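Local atomic coordinates of uncharacterized hypothetical protein (Bacteroides vulgatus, PDB entry 4FMR), a protein that probably binds DNA through a domain of the HU/IHF family joined to an immunoglobulin-like domain, its exact role being unknown. Residues Asn93-Asp96 / Ser101-Val104; Lys159-Ala164 / Arg231-Thr236; Glu63-Ala68 / Glu73-Gly78. All coordinates share one frame; numbering follows the deposited sequence. Where two conformers were deposited one is given.

Contact 1: residues Asn93-Asp96 / Ser101-Val104; sequences NAWD and SIYV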
loop_
_atom_site.group_PDB
_atom_site.type_symbol
_atom_site.label_atom_id
_atom_site.label_comp_id
_atom_site.label_asym_id
_atom_site.label_seq_id
_atom_site.Cartn_x
_atom_site.Cartn_y
_atom_site.Cartn_z
ATOM N N ASN B 93 10.774 3.798 26.151
ATOM C CA ASN B 93 9.599 4.664 25.953
ATOM C C ASN B 93 9.949 5.974 25.181
ATOM O O ASN B 93 9.410 7.055 25.472
ATOM C CB ASN B 93 8.988 5.000 27.339
ATOM C CG ASN B 93 8.343 3.830 28.061
ATOM O OD1 ASN B 93 8.406 2.664 27.640
ATOM N ND2 ASN B 93 7.657 4.131 29.155
ATOM N N ALA B 94 10.893 5.862 24.220
ATOM C CA ALA B 94 11.385 6.995 23.445
ATOM C C ALA B 94 11.763 6.577 22.052
ATOM O O ALA B 94 12.257 5.468 21.827
ATOM C CB ALA B 94 12.589 7.637 24.137
ATOM N N TRP B 95 11.540 7.487 21.112
ATOM C CA TRP B 95 11.880 7.276 19.728
ATOM C C TRP B 95 13.418 7.187 19.593
ATOM O O TRP B 95 14.147 8.033 20.118
ATOM C CB TRP B 95 11.284 8.410 18.874
ATOM C CG TRP B 95 11.532 8.245 17.405
ATOM C CD1 TRP B 95 12.610 8.689 16.699
ATOM C CD2 TRP B 95 10.688 7.561 16.469
ATOM N NE1 TRP B 95 12.491 8.320 15.375
ATOM C CE2 TRP B 95 11.309 7.644 15.204
ATOM C CE3 TRP B 95 9.483 6.844 16.585
ATOM C CZ2 TRP B 95 10.749 7.070 14.059
ATOM C CZ3 TRP B 95 8.929 6.272 15.452
ATOM C CH2 TRP B 95 9.539 6.418 14.201
ATOM N N ASP B 96 13.885 6.127 18.945
ATOM C CA ASP B 96 15.285 5.869 18.640
ATOM C C ASP B 96 15.429 5.826 17.120
ATOM O O ASP B 96 15.013 4.851 16.492
ATOM C CB ASP B 96 15.759 4.559 19.302
ATOM C CG ASP B 96 17.222 4.199 19.089
ATOM O OD1 ASP B 96 18.039 5.119 18.862
ATOM O OD2 ASP B 96 17.560 3.008 19.216
ATOM N N SER B 101 11.542 3.912 12.456
ATOM C CA SER B 101 11.358 4.617 11.199
ATOM C C SER B 101 9.878 4.894 10.929
ATOM O O SER B 101 8.975 4.281 11.512
ATOM C CB SER B 101 11.972 3.834 10.036
ATOM O OG SER B 101 11.395 2.551 9.854
ATOM N N ILE B 102 9.660 5.873 10.057
ATOM C CA ILE B 102 8.381 6.310 9.545
ATOM C C ILE B 102 8.267 5.839 8.104
ATOM O O ILE B 102 9.252 5.837 7.366
ATOM C CB ILE B 102 8.232 7.861 9.646
ATOM C CG1 ILE B 102 8.567 8.418 11.049
ATOM C CG2 ILE B 102 6.858 8.357 9.120
ATOM C CD1 ILE B 102 8.801 9.986 11.069
ATOM N N TYR B 103 7.060 5.441 7.709
ATOM C CA TYR B 103 6.696 5.135 6.340
ATOM C C TYR B 103 5.252 5.550 6.196
ATOM O O TYR B 103 4.580 5.861 7.191
ATOM C CB TYR B 103 6.950 3.662 5.934
ATOM C CG TYR B 103 6.018 2.660 6.582
ATOM C CD1 TYR B 103 6.269 2.167 7.864
ATOM C CD2 TYR B 103 4.895 2.183 5.905
ATOM C CE1 TYR B 103 5.427 1.218 8.453
ATOM C CE2 TYR B 103 4.037 1.251 6.493
ATOM C CZ TYR B 103 4.321 0.754 7.754
ATOM O OH TYR B 103 3.474 -0.164 8.315
ATOM N N VAL B 104 4.786 5.599 4.961
ATOM C CA VAL B 104 3.396 5.919 4.683
ATOM C C VAL B 104 2.781 4.662 4.108
ATOM O O VAL B 104 3.275 4.106 3.123
ATOM C CB VAL B 104 3.242 7.164 3.751
ATOM C CG1 VAL B 104 1.786 7.390 3.324
ATOM C CG2 VAL B 104 3.800 8.410 4.407
#
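Ser-101 meets the outer corner of the Trp-95 indole with its backbone, while its CB points away. The benzo corner of the ring lies against the Ser-101 main chain: CZ2 stands 3.6 Å from the Ser-101 N, and CH2 is 3.5 Å from the Ser-101 O, which sits at the ring edge near its plane. The same serine is tied by its backbone to Arg-87 on strand 80-87, so the indole rests on main chain already fixed in the sheet. One residue on, Ile-102 brings up its CG1, 3.9 Å from CH2 of Trp-95 and approaching the ring obliquely. Lying beside the backbone N (chi1 -50°), CG1 is the branch that reaches the ring, 4.0 Å from Trp-95 CZ2 as well. Tyr-103 makes a cation-pi contact with Arg-87, and the Val-104 side chain packs on helix 51-70. Trp-95 reaches the strand with CG anti to its backbone N (chi1 -177°), and its ring also meets Phe-86 of the same chain and Phe-25 of the second subunit. A serine in place of Trp-95 would probably leave Ile-102 CG1 and the Ser-101 backbone without their aromatic cover and Phe-86 without its ring partner. The arrangement is that of a long loop between two antiparallel strands folding back on the start of the second. In HU- and IHF-like domains this connection corresponds in position to the DNA-binding arm, and a comparable role here is possible but unproven.

Contact 2: residues Lys159-Ala164 / Arg231-Thr236; sequences KNLTVA and RSTSHT
In the immunoglobulin-like domain, the loop that leaves strand 153-159 of one sheet packs against strand 231-240 of the other, as expected where two sheets of such a fold face each other. Leu-161 and Thr-233 form the inner part of the contact: the CD2 methyl of Leu-161 lies 3.9 Å from the CG2 methyl of Thr-233, and the two side chains cross at about a right angle. With OG1 of Thr-233 anti to the backbone N (chi1 -166°) and hydrogen-bonded to another part of the protein, CG2 falls between the backbone N and the carbonyl carbon and meets the leucine. Ile-133 of strand 132-138 touches both residues. Nearer the solvent, Arg-231 runs extended from CG to NE and sets NH2 4.1 Å from the CB of Asn-160, which approaches the guanidinium obliquely. The amide of Asn-160 is used in another direction, ND2 bonding to Lys-130 O and OD1 taking the N-H of Gly-222, while the arginine makes a cation-pi contact with Phe-131. The meeting thus combines one methyl-methyl contact with a guanidinium nitrogen near a methylene: polar ends are engaged by neighbours, and between these two segments only van der Waals contact is found.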
loop_
_atom_site.group_PDB
_atom_site.type_symbol
_atom_site.label_atom_id
_atom_site.label_comp_id
_atom_site.label_asym_id
_atom_site.label_seq_id
_atom_site.Cartn_x
_atom_site.Cartn_y
_atom_site.Cartn_z
ATOM N N LYS B 159 11.638 -20.202 -11.593
ATOM C CA LYS B 159 12.085 -21.462 -12.178
ATOM C C LYS B 159 13.436 -21.304 -12.831
ATOM O O LYS B 159 13.628 -20.395 -13.650
ATOM C CB LYS B 159 11.070 -22.012 -13.209
ATOM C CG LYS B 159 9.755 -22.519 -12.616
ATOM C CD LYS B 159 9.840 -23.901 -11.991
ATOM C CE LYS B 159 8.507 -24.294 -11.400
ATOM N NZ LYS B 159 8.509 -25.694 -10.903
ATOM N N ASN B 160 14.372 -22.200 -12.438
ATOM C CA ASN B 160 15.751 -22.333 -12.919
ATOM C C ASN B 160 16.477 -20.979 -12.972
ATOM O O ASN B 160 17.093 -20.628 -13.977
ATOM C CB ASN B 160 15.758 -23.016 -14.292
ATOM C CG ASN B 160 15.263 -24.431 -14.192
ATOM O OD1 ASN B 160 15.837 -25.270 -13.480
ATOM N ND2 ASN B 160 14.156 -24.708 -14.867
ATOM N N LEU B 161 16.444 -20.265 -11.845
ATOM C CA LEU B 161 17.011 -18.925 -11.683
ATOM C C LEU B 161 18.489 -18.943 -11.236
ATOM O O LEU B 161 19.097 -17.871 -11.235
ATOM C CB LEU B 161 16.174 -18.118 -10.657
ATOM C CG LEU B 161 14.749 -17.718 -11.068
ATOM C CD1 LEU B 161 14.097 -16.833 -9.996
ATOM C CD2 LEU B 161 14.740 -16.954 -12.387
ATOM N N THR B 162 19.068 -20.136 -10.889
ATOM C CA THR B 162 20.460 -20.285 -10.419
ATOM C C THR B 162 21.424 -19.536 -11.333
ATOM O O THR B 162 21.415 -19.759 -12.541
ATOM C CB THR B 162 20.876 -21.774 -10.309
ATOM O OG1 THR B 162 19.947 -22.472 -9.493
ATOM C CG2 THR B 162 22.271 -21.965 -9.716
ATOM N N VAL B 163 22.233 -18.641 -10.755
ATOM C CA VAL B 163 23.233 -17.877 -11.512
ATOM C C VAL B 163 24.498 -18.774 -11.627
ATOM O O VAL B 163 25.112 -19.112 -10.618
ATOM C CB VAL B 163 23.503 -16.482 -10.877
ATOM C CG1 VAL B 163 24.665 -15.779 -11.570
ATOM C CG2 VAL B 163 22.251 -15.601 -10.926
ATOM N N ALA B 164 24.815 -19.230 -12.836
ATOM C CA ALA B 164 25.961 -20.130 -13.075
ATOM C C ALA B 164 26.553 -19.902 -14.457
ATOM O O ALA B 164 25.864 -19.379 -15.341
ATOM C CB ALA B 164 25.538 -21.591 -12.924
ATOM N N ARG B 231 21.248 -17.258 -21.072
ATOM C CA ARG B 231 19.865 -16.867 -21.329
ATOM C C ARG B 231 19.442 -15.910 -20.206
ATOM O O ARG B 231 20.065 -15.888 -19.140
ATOM C CB ARG B 231 18.918 -18.081 -21.498
ATOM C CG ARG B 231 18.894 -19.076 -20.332
ATOM C CD ARG B 231 17.864 -20.167 -20.575
ATOM N NE ARG B 231 17.690 -21.011 -19.395
ATOM C CZ ARG B 231 16.857 -22.042 -19.323
ATOM N NH1 ARG B 231 16.105 -22.374 -20.365
ATOM N NH2 ARG B 231 16.766 -22.750 -18.206
ATOM N N SER B 232 18.421 -15.094 -20.476
ATOM C CA SER B 232 17.940 -14.034 -19.603
ATOM C C SER B 232 16.462 -14.057 -19.429
ATOM O O SER B 232 15.727 -14.352 -20.372
ATOM C CB SER B 232 18.317 -12.669 -20.179
ATOM O OG SER B 232 19.725 -12.519 -20.179
ATOM N N THR B 233 16.027 -13.701 -18.215
ATOM C CA THR B 233 14.633 -13.556 -17.849
ATOM C C THR B 233 14.577 -12.291 -16.987
ATOM O O THR B 233 15.528 -11.962 -16.262
ATOM C CB THR B 233 14.043 -14.829 -17.224
ATOM O OG1 THR B 233 12.628 -14.659 -17.218
ATOM C CG2 THR B 233 14.561 -15.121 -15.791
ATOM N N SER B 234 13.478 -11.555 -17.120
ATOM C CA SER B 234 13.320 -10.262 -16.485
ATOM C C SER B 234 12.011 -10.109 -15.755
ATOM O O SER B 234 11.068 -10.875 -15.963
ATOM C CB SER B 234 13.396 -9.170 -17.553
ATOM O OG SER B 234 14.715 -9.018 -18.049
ATOM N N HIS B 235 11.958 -9.074 -14.913
ATOM C CA HIS B 235 10.790 -8.630 -14.185
ATOM C C HIS B 235 11.004 -7.180 -13.812
ATOM O O HIS B 235 12.113 -6.806 -13.439
ATOM C CB HIS B 235 10.480 -9.491 -12.938
ATOM C CG HIS B 235 9.062 -9.327 -12.483
ATOM N ND1 HIS B 235 8.636 -8.176 -11.839
ATOM C CD2 HIS B 235 7.995 -10.134 -12.676
ATOM C CE1 HIS B 235 7.335 -8.322 -11.655
ATOM N NE2 HIS B 235 6.912 -9.495 -12.111
ATOM N N THR B 236 9.948 -6.365 -13.883
ATOM C CA THR B 236 10.033 -4.965 -13.494
ATOM C C THR B 236 10.121 -4.876 -11.949
ATOM O O THR B 236 9.649 -5.776 -11.241
ATOM C CB THR B 236 8.852 -4.182 -14.068
ATOM O OG1 THR B 236 9.157 -2.786 -13.980
ATOM C CG2 THR B 236 7.524 -4.508 -13.371
#

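Contact 3: residues Glu63-Ala68 / Glu73-Gly78; sequences EVVAEA and ESVNTG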
loop_
_atom_site.group_PDB
_atom_site.type_symbol
_atom_site.label_atom_id
_atom_site.label_comp_id
_atom_site.label_asym_id
_atom_site.label_seq_id
_atom_site.Cartn_x
_atom_site.Cartn_y
_atom_site.Cartn_z
ATOM N N GLU B 63 2.952 18.380 -2.744
ATOM C CA GLU B 63 3.440 19.167 -1.612
ATOM C C GLU B 63 2.409 19.183 -0.474
ATOM O O GLU B 63 2.756 18.974 0.668
ATOM C CB GLU B 63 3.764 20.612 -2.056
ATOM C CG GLU B 63 5.045 20.751 -2.868
ATOM C CD GLU B 63 5.227 22.065 -3.609
ATOM O OE1 GLU B 63 4.741 23.107 -3.111
ATOM O OE2 GLU B 63 5.885 22.059 -4.674
ATOM N N VAL B 64 1.146 19.424 -0.798
ATOM C CA VAL B 64 0.035 19.474 0.169
ATOM C C VAL B 64 -0.162 18.105 0.820
ATOM O O VAL B 64 -0.313 18.030 2.040
ATOM C CB VAL B 64 -1.264 19.965 -0.531
ATOM C CG1 VAL B 64 -2.520 19.697 0.316
ATOM C CG2 VAL B 64 -1.145 21.434 -0.913
ATOM N N VAL B 65 -0.197 17.045 0.004
ATOM C CA VAL B 65 -0.400 15.676 0.464
ATOM C C VAL B 65 0.790 15.262 1.378
ATOM O O VAL B 65 0.535 14.730 2.467
ATOM C CB VAL B 65 -0.620 14.680 -0.721
ATOM C CG1 VAL B 65 -0.509 13.225 -0.253
ATOM C CG2 VAL B 65 -1.980 14.916 -1.391
ATOM N N ALA B 66 2.052 15.538 0.953
ATOM C CA ALA B 66 3.254 15.185 1.730
ATOM C C ALA B 66 3.256 15.893 3.096
ATOM O O ALA B 66 3.524 15.230 4.100
ATOM C CB ALA B 66 4.544 15.512 0.960
ATOM N N GLU B 67 2.904 17.200 3.136
ATOM C CA GLU B 67 2.829 17.989 4.383
ATOM C C GLU B 67 1.730 17.455 5.330
ATOM O O GLU B 67 1.969 17.360 6.527
ATOM C CB GLU B 67 2.581 19.487 4.104
ATOM C CG GLU B 67 3.791 20.213 3.540
ATOM C CD GLU B 67 3.538 21.567 2.886
ATOM O OE1 GLU B 67 2.420 22.117 3.030
ATOM O OE2 GLU B 67 4.465 22.069 2.211
ATOM N N ALA B 68 0.555 17.099 4.778
ATOM C CA ALA B 68 -0.589 16.563 5.522
ATOM C C ALA B 68 -0.234 15.241 6.187
ATOM O O ALA B 68 -0.501 15.067 7.361
ATOM C CB ALA B 68 -1.778 16.381 4.589
ATOM N N GLU B 73 -2.029 13.555 9.448
ATOM C CA GLU B 73 -3.370 13.467 8.922
ATOM C C GLU B 73 -3.479 12.254 7.987
ATOM O O GLU B 73 -2.497 11.847 7.356
ATOM C CB GLU B 73 -3.741 14.758 8.185
ATOM C CG GLU B 73 -3.671 16.033 9.021
ATOM C CD GLU B 73 -3.838 17.329 8.237
ATOM O OE1 GLU B 73 -3.568 17.315 7.018
ATOM O OE2 GLU B 73 -4.229 18.359 8.832
ATOM N N SER B 74 -4.652 11.649 7.938
ATOM C CA SER B 74 -4.906 10.617 6.948
ATOM C C SER B 74 -5.344 11.363 5.685
ATOM O O SER B 74 -6.044 12.385 5.774
ATOM C CB SER B 74 -5.921 9.584 7.433
ATOM O OG SER B 74 -7.093 10.227 7.880
ATOM N N VAL B 75 -4.849 10.939 4.527
ATOM C CA VAL B 75 -5.159 11.652 3.298
ATOM C C VAL B 75 -5.856 10.720 2.334
ATOM O O VAL B 75 -5.335 9.644 2.036
ATOM C CB VAL B 75 -3.850 12.235 2.657
ATOM C CG1 VAL B 75 -4.141 12.930 1.300
ATOM C CG2 VAL B 75 -3.127 13.182 3.615
ATOM N N ASN B 76 -6.988 11.150 1.790
ATOM C CA ASN B 76 -7.739 10.365 0.819
ATOM C C ASN B 76 -7.948 11.147 -0.469
ATOM O O ASN B 76 -8.444 12.265 -0.414
ATOM C CB ASN B 76 -9.114 9.951 1.413
ATOM C CG ASN B 76 -10.057 9.281 0.432
ATOM O OD1 ASN B 76 -9.678 8.379 -0.331
ATOM N ND2 ASN B 76 -11.319 9.698 0.442
ATOM N N THR B 77 -7.601 10.562 -1.618
ATOM C CA THR B 77 -7.878 11.106 -2.961
ATOM C C THR B 77 -8.713 9.999 -3.622
ATOM O O THR B 77 -8.990 8.988 -2.976
ATOM C CB THR B 77 -6.577 11.492 -3.705
ATOM O OG1 THR B 77 -5.873 10.305 -4.078
ATOM C CG2 THR B 77 -5.662 12.422 -2.893
ATOM N N GLY B 78 -9.038 10.112 -4.895
ATOM C CA GLY B 78 -9.739 9.023 -5.566
ATOM C C GLY B 78 -8.818 7.844 -5.844
ATOM O O GLY B 78 -9.286 6.714 -5.979
#
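Ala-68 O, near the end of helix 51-70, accepts the backbone N-H of Glu-73 at 3.0 Å from N, with an N-H...O angle of 157° and the donor tilted from the carbonyl plane. This bond ties the start of segment 73-78 to the last turn of the helix. Glu-73 then folds back along the same residue: its CB lies 3.4 Å from Ala-68 O, and OE1 lies close beside the Ala-68 methyl, 3.2 Å from CB. CG anti to the carbonyl carbon (chi1 -58°) and an extended chain beyond it carry the carboxylate past the alanine to the second subunit. There its two oxygens make salt bridges, OE2 with Arg-31 and OE1 with Arg-41, both of that subunit, so this buried acid has a positive partner at each oxygen and is probably held charged. Further along, Val-75 points toward the helix and divides its methyls between two residues about one helical turn apart. CG2 packs 3.6 Å from Ala-68 CB, whereas CG1 is 4.0 Å from both CG1 and CG2 of Val-65, the two valines meeting at a slant. Phe-80 extends the apolar patch on the Val-65 side. Ser-74 faces away from the helix, and with Val-75 it pairs in a parallel ladder with a strand of the second subunit, which carries the sheet across the interface. A long helix turning tightly into the first strand of a three-stranded antiparallel sheet, against which it packs, is consistent with the intertwined dimeric core of HU- and IHF-like proteins.

Contact 3 comes first along the chain, then contact 1, and contact 2 last, each closing before the next opens. Contacts 1 and 3 belong to the HU/IHF-like domain, and both reach the antiparallel sheet 74-76, 80-87, 101-108, at its two outermost strands within the chain. Their centres are about 20 Å apart, with nearest atoms about 7 Å apart, and both touch the second subunit. Contact 2 sits in the immunoglobulin-like domain across the chain's centre, about 37 Å from contact 1 and about 39 Å from contact 3 between centres. Within one chain it thus lies apart from the probable DNA-binding domain, yet the C-terminal part of the second subunit packs on contact 3.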